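Local coordinates for protein halogenase PltM (Pseudomonas fluorescens, PDB 6BZN) that halogenates phenolic substrates with an unusual breadth of substrate and halide, and is a flavoprotein of the FAD-dependent halogenase family, at residues V454-C459 with A466-F471; G344-L349 with A394-L399. All blocks are in the same frame, centred on the assembly; numbering follows the deposited sequence.

Contact 1 (V454-C459 with A466-F471); sequences VRFPGC and AYESLF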
ATOM      1  N   VAL A 454      -1.338   5.434 -20.253  1.00 18.23           N
ATOM      2  CA  VAL A 454      -0.741   6.491 -19.438  1.00 18.66           C
ATOM      3  C   VAL A 454       0.762   6.570 -19.721  1.00 18.84           C
ATOM      4  O   VAL A 454       1.413   5.550 -19.972  1.00 18.12           O
ATOM      5  CB  VAL A 454      -0.981   6.303 -17.921  1.00 18.37           C
ATOM      6  CG1 VAL A 454      -2.475   6.283 -17.607  1.00 18.34           C
ATOM      7  CG2 VAL A 454      -0.256   5.063 -17.401  1.00 18.28           C
ATOM      8  N   ARG A 455       1.307   7.780 -19.690  1.00 19.05           N
ATOM      9  CA  ARG A 455       2.713   7.965 -20.061  1.00 20.07           C
ATOM     10  C   ARG A 455       3.705   7.463 -19.015  1.00 18.90           C
ATOM     11  O   ARG A 455       4.833   7.157 -19.378  1.00 19.66           O
ATOM     12  CB  ARG A 455       3.018   9.429 -20.410  1.00 21.58           C
ATOM     13  CG  ARG A 455       2.567   9.787 -21.818  1.00 23.58           C
ATOM     14  CD  ARG A 455       2.503  11.288 -22.042  1.00 24.76           C
ATOM     15  NE  ARG A 455       1.438  11.920 -21.265  1.00 26.68           N
ATOM     16  CZ  ARG A 455       1.097  13.211 -21.332  1.00 27.60           C
ATOM     17  NH1 ARG A 455       1.724  14.044 -22.157  1.00 28.05           N
ATOM     18  NH2 ARG A 455       0.098  13.671 -20.590  1.00 27.35           N
ATOM     19  N   PHE A 456       3.292   7.395 -17.743  1.00 17.44           N
ATOM     20  CA  PHE A 456       4.185   7.008 -16.638  1.00 16.86           C
ATOM     21  C   PHE A 456       3.520   5.960 -15.733  1.00 16.42           C
ATOM     22  O   PHE A 456       3.254   6.211 -14.552  1.00 15.46           O
ATOM     23  CB  PHE A 456       4.583   8.247 -15.841  1.00 17.32           C
ATOM     24  CG  PHE A 456       5.112   9.359 -16.697  1.00 18.04           C
ATOM     25  CD1 PHE A 456       6.437   9.359 -17.115  1.00 18.97           C
ATOM     26  CD2 PHE A 456       4.279  10.394 -17.101  1.00 18.37           C
ATOM     27  CE1 PHE A 456       6.926  10.383 -17.925  1.00 19.29           C
ATOM     28  CE2 PHE A 456       4.758  11.420 -17.907  1.00 18.81           C
ATOM     29  CZ  PHE A 456       6.078  11.410 -18.324  1.00 19.06           C
ATOM     30  N   PRO A 457       3.266   4.757 -16.289  1.00 16.57           N
ATOM     31  CA  PRO A 457       2.688   3.712 -15.446  1.00 16.33           C
ATOM     32  C   PRO A 457       3.606   3.412 -14.257  1.00 16.58           C
ATOM     33  O   PRO A 457       4.836   3.362 -14.400  1.00 16.01           O
ATOM     34  CB  PRO A 457       2.547   2.519 -16.396  1.00 16.69           C
ATOM     35  CG  PRO A 457       3.549   2.763 -17.481  1.00 17.17           C
ATOM     36  CD  PRO A 457       3.684   4.252 -17.611  1.00 16.64           C
ATOM     37  N   GLY A 458       3.007   3.294 -13.078  1.00 16.22           N
ATOM     38  CA  GLY A 458       3.766   3.035 -11.851  1.00 16.94           C
ATOM     39  C   GLY A 458       4.237   4.289 -11.130  1.00 17.16           C
ATOM     40  O   GLY A 458       4.718   4.205 -10.018  1.00 18.85           O
ATOM     41  N   CYS A 459       4.113   5.449 -11.759  1.00 16.84           N
ATOM     42  CA  CYS A 459       4.546   6.702 -11.155  1.00 16.87           C
ATOM     43  C   CYS A 459       3.359   7.387 -10.491  1.00 15.80           C
ATOM     44  O   CYS A 459       2.208   7.145 -10.872  1.00 14.99           O
ATOM     45  CB  CYS A 459       5.205   7.588 -12.212  1.00 18.20           C
ATOM     46  SG  CYS A 459       6.618   6.758 -13.004  1.00 22.42           S
ATOM     47  N   ALA A 466       5.123  17.107 -16.216  1.00 17.85           N
ATOM     48  CA  ALA A 466       5.602  18.130 -15.292  1.00 17.99           C
ATOM     49  C   ALA A 466       5.801  17.565 -13.882  1.00 17.51           C
ATOM     50  O   ALA A 466       6.848  17.802 -13.256  1.00 16.26           O
ATOM     51  CB  ALA A 466       4.661  19.326 -15.258  1.00 18.54           C
ATOM     52  N   TYR A 467       4.829  16.798 -13.389  1.00 16.89           N
ATOM     53  CA  TYR A 467       4.991  16.207 -12.060  1.00 16.51           C
ATOM     54  C   TYR A 467       6.186  15.254 -12.028  1.00 16.36           C
ATOM     55  O   TYR A 467       6.989  15.294 -11.099  1.00 17.36           O
ATOM     56  CB  TYR A 467       3.742  15.470 -11.519  1.00 15.76           C
ATOM     57  CG  TYR A 467       4.134  14.859 -10.209  1.00 15.37           C
ATOM     58  CD1 TYR A 467       4.309  15.660  -9.087  1.00 14.74           C
ATOM     59  CD2 TYR A 467       4.527  13.525 -10.125  1.00 15.08           C
ATOM     60  CE1 TYR A 467       4.778  15.135  -7.895  1.00 14.91           C
ATOM     61  CE2 TYR A 467       5.009  12.993  -8.938  1.00 14.69           C
ATOM     62  CZ  TYR A 467       5.122  13.798  -7.825  1.00 14.75           C
ATOM     63  OH  TYR A 467       5.588  13.298  -6.632  1.00 14.69           O
ATOM     64  N   GLU A 468       6.317  14.401 -13.031  1.00 16.47           N
ATOM     65  CA  GLU A 468       7.389  13.410 -13.003  1.00 16.51           C
ATOM     66  C   GLU A 468       8.769  14.055 -13.110  1.00 16.38           C
ATOM     67  O   GLU A 468       9.748  13.522 -12.589  1.00 16.17           O
ATOM     68  CB  GLU A 468       7.142  12.317 -14.038  1.00 16.59           C
ATOM     69  CG  GLU A 468       5.820  11.564 -13.838  1.00 16.32           C
ATOM     70  CD  GLU A 468       5.604  10.972 -12.429  1.00 16.67           C
ATOM     71  OE1 GLU A 468       6.589  10.703 -11.710  1.00 17.01           O
ATOM     72  OE2 GLU A 468       4.428  10.741 -12.041  1.00 16.03           O
ATOM     73  N   SER A 469       8.833  15.222 -13.752  1.00 16.65           N
ATOM     74  CA  SER A 469      10.030  16.074 -13.712  1.00 16.64           C
ATOM     75  C   SER A 469      10.332  16.561 -12.281  1.00 15.73           C
ATOM     76  O   SER A 469      11.490  16.501 -11.820  1.00 16.21           O
ATOM     77  CB  SER A 469       9.859  17.272 -14.663  1.00 17.65           C
ATOM     78  OG  SER A 469      10.916  18.206 -14.491  1.00 18.29           O
ATOM     79  N   LEU A 470       9.307  17.047 -11.580  1.00 15.17           N
ATOM     80  CA  LEU A 470       9.465  17.443 -10.179  1.00 15.22           C
ATOM     81  C   LEU A 470       9.938  16.273  -9.319  1.00 15.49           C
ATOM     82  O   LEU A 470      10.878  16.420  -8.535  1.00 15.36           O
ATOM     83  CB  LEU A 470       8.172  18.035  -9.604  1.00 15.75           C
ATOM     84  CG  LEU A 470       8.124  18.293  -8.100  1.00 15.34           C
ATOM     85  CD1 LEU A 470       9.146  19.325  -7.655  1.00 15.54           C
ATOM     86  CD2 LEU A 470       6.713  18.719  -7.716  1.00 15.85           C
ATOM     87  N   PHE A 471       9.296  15.109  -9.486  1.00 15.36           N
ATOM     88  CA  PHE A 471       9.646  13.952  -8.682  1.00 15.36           C
ATOM     89  C   PHE A 471      11.089  13.511  -8.924  1.00 15.61           C
ATOM     90  O   PHE A 471      11.833  13.333  -7.975  1.00 15.36           O
ATOM     91  CB  PHE A 471       8.674  12.818  -8.949  1.00 15.43           C
ATOM     92  CG  PHE A 471       8.926  11.592  -8.116  1.00 15.00           C
ATOM     93  CD1 PHE A 471       8.486  11.534  -6.815  1.00 14.95           C
ATOM     94  CD2 PHE A 471       9.598  10.497  -8.652  1.00 15.05           C
ATOM     95  CE1 PHE A 471       8.691  10.404  -6.051  1.00 15.45           C
ATOM     96  CE2 PHE A 471       9.812   9.359  -7.888  1.00 15.18           C
ATOM     97  CZ  PHE A 471       9.368   9.311  -6.591  1.00 15.27           C
TER
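Glu468 reaches from its helix toward the loop 454-459, its CG over one face of the Phe456 ring and its carboxylate against CB of Cys459. The first meeting is a CH-pi contact: Glu468 CG stands 3.9 Å from the centroid of the Phe456 ring, 19° off the normal, displaced toward the CG side of the ring. A bend at chi2 (-53°) turns the carboxylate from the ring toward Cys459, and carboxylate and ring planes end up 38° apart. Glu468 OE2 then lies 3.3 Å from Cys459 CB, whereas the sulfur is more distant, with SG 4.2 Å from OE1 of Glu468. No hydrogen bond spans the two segments; OE2 is instead bonded to Ser461 OG, in the connection between them. With an alanine here, the Phe456 face would probably lose its CH-pi partner and the Ser461 hydroxyl its carboxylate mate. A type II turn from Phe456 to Cys459, closed by Cys459 N to Phe456 O at 3.0 Å, presents both loop side chains to the acid. The loop joins helices 444-452 and 465-483; Cys459 also packs on Thr395 of helix 383-406, while Tyr467 faces helix 410-441.

Contact 2 (G344-L349 with A394-L399); sequences GFIDPL and ATNDQL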
ATOM      1  N   GLY A 344       7.466  -7.382  -5.504  1.00 12.51           N
ATOM      2  CA  GLY A 344       8.270  -6.397  -4.824  1.00 12.98           C
ATOM      3  C   GLY A 344       7.537  -5.699  -3.708  1.00 13.38           C
ATOM      4  O   GLY A 344       6.320  -5.553  -3.766  1.00 14.32           O
ATOM      5  N   PHE A 345       8.277  -5.302  -2.680  1.00 13.05           N
ATOM      6  CA  PHE A 345       7.734  -4.486  -1.597  1.00 12.65           C
ATOM      7  C   PHE A 345       8.799  -3.539  -1.096  1.00 12.08           C
ATOM      8  O   PHE A 345       9.954  -3.905  -1.050  1.00 11.11           O
ATOM      9  CB  PHE A 345       7.258  -5.353  -0.441  1.00 13.04           C
ATOM     10  CG  PHE A 345       6.518  -4.577   0.614  1.00 13.45           C
ATOM     11  CD1 PHE A 345       5.214  -4.170   0.384  1.00 13.89           C
ATOM     12  CD2 PHE A 345       7.121  -4.246   1.815  1.00 13.61           C
ATOM     13  CE1 PHE A 345       4.514  -3.448   1.346  1.00 14.45           C
ATOM     14  CE2 PHE A 345       6.430  -3.537   2.786  1.00 14.07           C
ATOM     15  CZ  PHE A 345       5.117  -3.142   2.549  1.00 14.26           C
ATOM     16  N   ILE A 346       8.404  -2.327  -0.702  1.00 11.81           N
ATOM     17  CA  ILE A 346       9.374  -1.337  -0.242  1.00 11.51           C
ATOM     18  C   ILE A 346       9.198  -1.027   1.236  1.00 11.52           C
ATOM     19  O   ILE A 346      10.104  -1.269   2.029  1.00 12.18           O
ATOM     20  CB  ILE A 346       9.307  -0.059  -1.105  1.00 11.52           C
ATOM     21  CG1 ILE A 346       9.619  -0.381  -2.584  1.00 11.42           C
ATOM     22  CG2 ILE A 346      10.257   1.000  -0.574  1.00 11.66           C
ATOM     23  CD1 ILE A 346      10.980  -1.008  -2.867  1.00 11.46           C
ATOM     24  N   ASP A 347       8.047  -0.492   1.621  1.00 11.52           N
ATOM     25  CA  ASP A 347       7.857  -0.059   3.003  1.00 11.99           C
ATOM     26  C   ASP A 347       6.382   0.231   3.244  1.00 12.13           C
ATOM     27  O   ASP A 347       5.665   0.539   2.308  1.00 12.61           O
ATOM     28  CB  ASP A 347       8.702   1.208   3.256  1.00 11.73           C
ATOM     29  CG  ASP A 347       8.966   1.491   4.738  1.00 11.97           C
ATOM     30  OD1 ASP A 347       8.101   2.146   5.359  1.00 11.60           O
ATOM     31  OD2 ASP A 347      10.057   1.110   5.272  1.00 12.22           O
ATOM     32  N   PRO A 348       5.923   0.127   4.499  1.00 12.50           N
ATOM     33  CA  PRO A 348       4.563   0.587   4.784  1.00 12.24           C
ATOM     34  C   PRO A 348       4.334   2.086   4.554  1.00 12.06           C
ATOM     35  O   PRO A 348       3.175   2.509   4.403  1.00 11.58           O
ATOM     36  CB  PRO A 348       4.371   0.250   6.261  1.00 13.03           C
ATOM     37  CG  PRO A 348       5.753   0.008   6.802  1.00 13.03           C
ATOM     38  CD  PRO A 348       6.515  -0.572   5.654  1.00 12.63           C
ATOM     39  N   LEU A 349       5.409   2.872   4.523  1.00 11.74           N
ATOM     40  CA  LEU A 349       5.313   4.326   4.436  1.00 11.86           C
ATOM     41  C   LEU A 349       4.603   4.776   3.174  1.00 11.92           C
ATOM     42  O   LEU A 349       5.044   4.486   2.066  1.00 11.91           O
ATOM     43  CB  LEU A 349       6.697   4.974   4.487  1.00 12.13           C
ATOM     44  CG  LEU A 349       6.681   6.506   4.505  1.00 12.52           C
ATOM     45  CD1 LEU A 349       6.123   7.014   5.821  1.00 12.93           C
ATOM     46  CD2 LEU A 349       8.059   7.087   4.241  1.00 12.92           C
ATOM     47  N   ALA A 394       9.925   0.463  -8.361  1.00 11.85           N
ATOM     48  CA  ALA A 394      11.042   1.403  -8.514  1.00 12.11           C
ATOM     49  C   ALA A 394      10.662   2.807  -8.008  1.00 12.21           C
ATOM     50  O   ALA A 394      11.400   3.411  -7.239  1.00 11.99           O
ATOM     51  CB  ALA A 394      11.492   1.470  -9.957  1.00 12.45           C
ATOM     52  N   THR A 395       9.494   3.294  -8.409  1.00 12.56           N
ATOM     53  CA  THR A 395       9.011   4.597  -7.937  1.00 13.37           C
ATOM     54  C   THR A 395       8.829   4.595  -6.430  1.00 12.80           C
ATOM     55  O   THR A 395       9.225   5.531  -5.756  1.00 12.20           O
ATOM     56  CB  THR A 395       7.699   4.991  -8.627  1.00 14.49           C
ATOM     57  OG1 THR A 395       7.958   5.179 -10.017  1.00 16.07           O
ATOM     58  CG2 THR A 395       7.125   6.306  -8.052  1.00 15.70           C
ATOM     59  N   ASN A 396       8.238   3.524  -5.914  1.00 12.33           N
ATOM     60  CA  ASN A 396       8.002   3.359  -4.487  1.00 12.79           C
ATOM     61  C   ASN A 396       9.344   3.402  -3.720  1.00 12.57           C
ATOM     62  O   ASN A 396       9.449   4.046  -2.673  1.00 11.82           O
ATOM     63  CB  ASN A 396       7.238   2.033  -4.287  1.00 13.23           C
ATOM     64  CG  ASN A 396       6.605   1.854  -2.910  1.00 14.31           C
ATOM     65  OD1 ASN A 396       6.747   2.666  -1.975  1.00 16.41           O
ATOM     66  ND2 ASN A 396       5.865   0.761  -2.791  1.00 14.07           N
ATOM     67  N   ASP A 397      10.375   2.764  -4.288  1.00 12.32           N
ATOM     68  CA  ASP A 397      11.725   2.754  -3.688  1.00 12.72           C
ATOM     69  C   ASP A 397      12.326   4.166  -3.607  1.00 12.89           C
ATOM     70  O   ASP A 397      12.905   4.523  -2.577  1.00 12.21           O
ATOM     71  CB  ASP A 397      12.643   1.846  -4.491  1.00 13.08           C
ATOM     72  CG  ASP A 397      13.982   1.582  -3.804  1.00 14.18           C
ATOM     73  OD1 ASP A 397      14.043   1.458  -2.561  1.00 14.36           O
ATOM     74  OD2 ASP A 397      14.986   1.446  -4.540  1.00 15.29           O
ATOM     75  N   GLN A 398      12.200   4.958  -4.675  0.52 13.14           N
ATOM     76  CA  GLN A 398      12.694   6.344  -4.644  0.52 13.42           C
ATOM     77  C   GLN A 398      11.882   7.183  -3.665  0.52 12.94           C
ATOM     78  O   GLN A 398      12.455   7.869  -2.806  0.52 12.66           O
ATOM     79  CB  GLN A 398      12.703   6.985  -6.036  0.52 14.51           C
ATOM     80  CG  GLN A 398      13.860   6.549  -6.934  0.52 15.19           C
ATOM     81  CD  GLN A 398      15.230   6.991  -6.420  0.52 16.36           C
ATOM     82  OE1 GLN A 398      15.475   8.181  -6.193  0.52 17.20           O
ATOM     83  NE2 GLN A 398      16.131   6.029  -6.223  0.52 17.20           N
ATOM     84  N   LEU A 399      10.555   7.083  -3.746  1.00 12.56           N
ATOM     85  CA  LEU A 399       9.704   7.836  -2.826  1.00 12.36           C
ATOM     86  C   LEU A 399      10.080   7.595  -1.367  1.00 11.87           C
ATOM     87  O   LEU A 399      10.261   8.550  -0.599  1.00 11.66           O
ATOM     88  CB  LEU A 399       8.232   7.500  -3.049  1.00 12.59           C
ATOM     89  CG  LEU A 399       7.225   8.032  -2.024  1.00 13.40           C
ATOM     90  CD1 LEU A 399       7.149   9.555  -2.079  1.00 13.63           C
ATOM     91  CD2 LEU A 399       5.861   7.407  -2.228  1.00 13.62           C
TER
HETATM   92  O   HOH W   1       5.807  -0.907  -0.662  1.00 14.66           O
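The chain is extended at Phe345 and Asp347 but kinks at Ile346 (psi -62°), whose CA lies 5.8 Å from Asp397 CA on helix 383-406, the closest pair of CA atoms between 344-349 and 394-399. The branches of Ile346 divide the helix surface between them. CG1 meets the turn where Asn396 passes into Asp397, lying 3.7 Å from Asp397 N. CD1 continues to Asp397 CB, also at 3.7 Å, and these two side chains cross at about a right angle. The CG2 methyl of Ile346 is directed at the helix backbone, 3.8 Å from Asn396 O. Asn396 runs past Ile346 in the opposite direction, its amide carbon CG 3.8 Å from Ile346 CB. Asn396 CG is anti to its N (chi1 -166°), which brings the amide alongside Ile346, and ND2 points to a water that bridges the segments. This water accepts from Ile346 N at 3.0 Å; its bonds from Asn396 ND2 and to Asp347 O are weak. It also sits above one face of the Phe345 ring, toward its rim. Asp347 shapes the loop by an Asx turn: OD1 takes Leu349 N through its anti lone pair at 2.9 Å, while Trp257 NE1 also donates to OD1. No hydrogen bond passes directly between the segments: the isoleucine meets the helix backbone and the side chains of Asn396 and Asp397 by van der Waals contact. CB makes the closest contact of the Asp397 side chain with CD1, while the carboxylate oxygens are bonded by Thr213 OG1 and Ala212 N. The water adds a weak polar bridge, beside the hydrogen bond between Tyr404 OH of the same helix and Asp347 OD2.

In the fold
From the N terminus, the chain passes through the parallel and mixed sheets before contact 2 begins just after helix 340-343. Its loop runs through helix 352-374 into helix 383-406, where 394-399 closes a mostly helical excursion. Contact 1 opens only after helices 410-441 and 444-452, and closes a much shorter loop at the start of helix 465-483. The two closures are in series, neither nested nor crossed, with centres 15 Å apart. Helix 383-406 joins them: beside the residues that meet 344-349, Thr395 touches Gly458 and Cys459, and Phe471 packs against Thr395 and Leu399. Helix 465-483 and its preceding loop are thereby tied to the loop beside Tyr326, which contacts FAD in another PltM structure but not here.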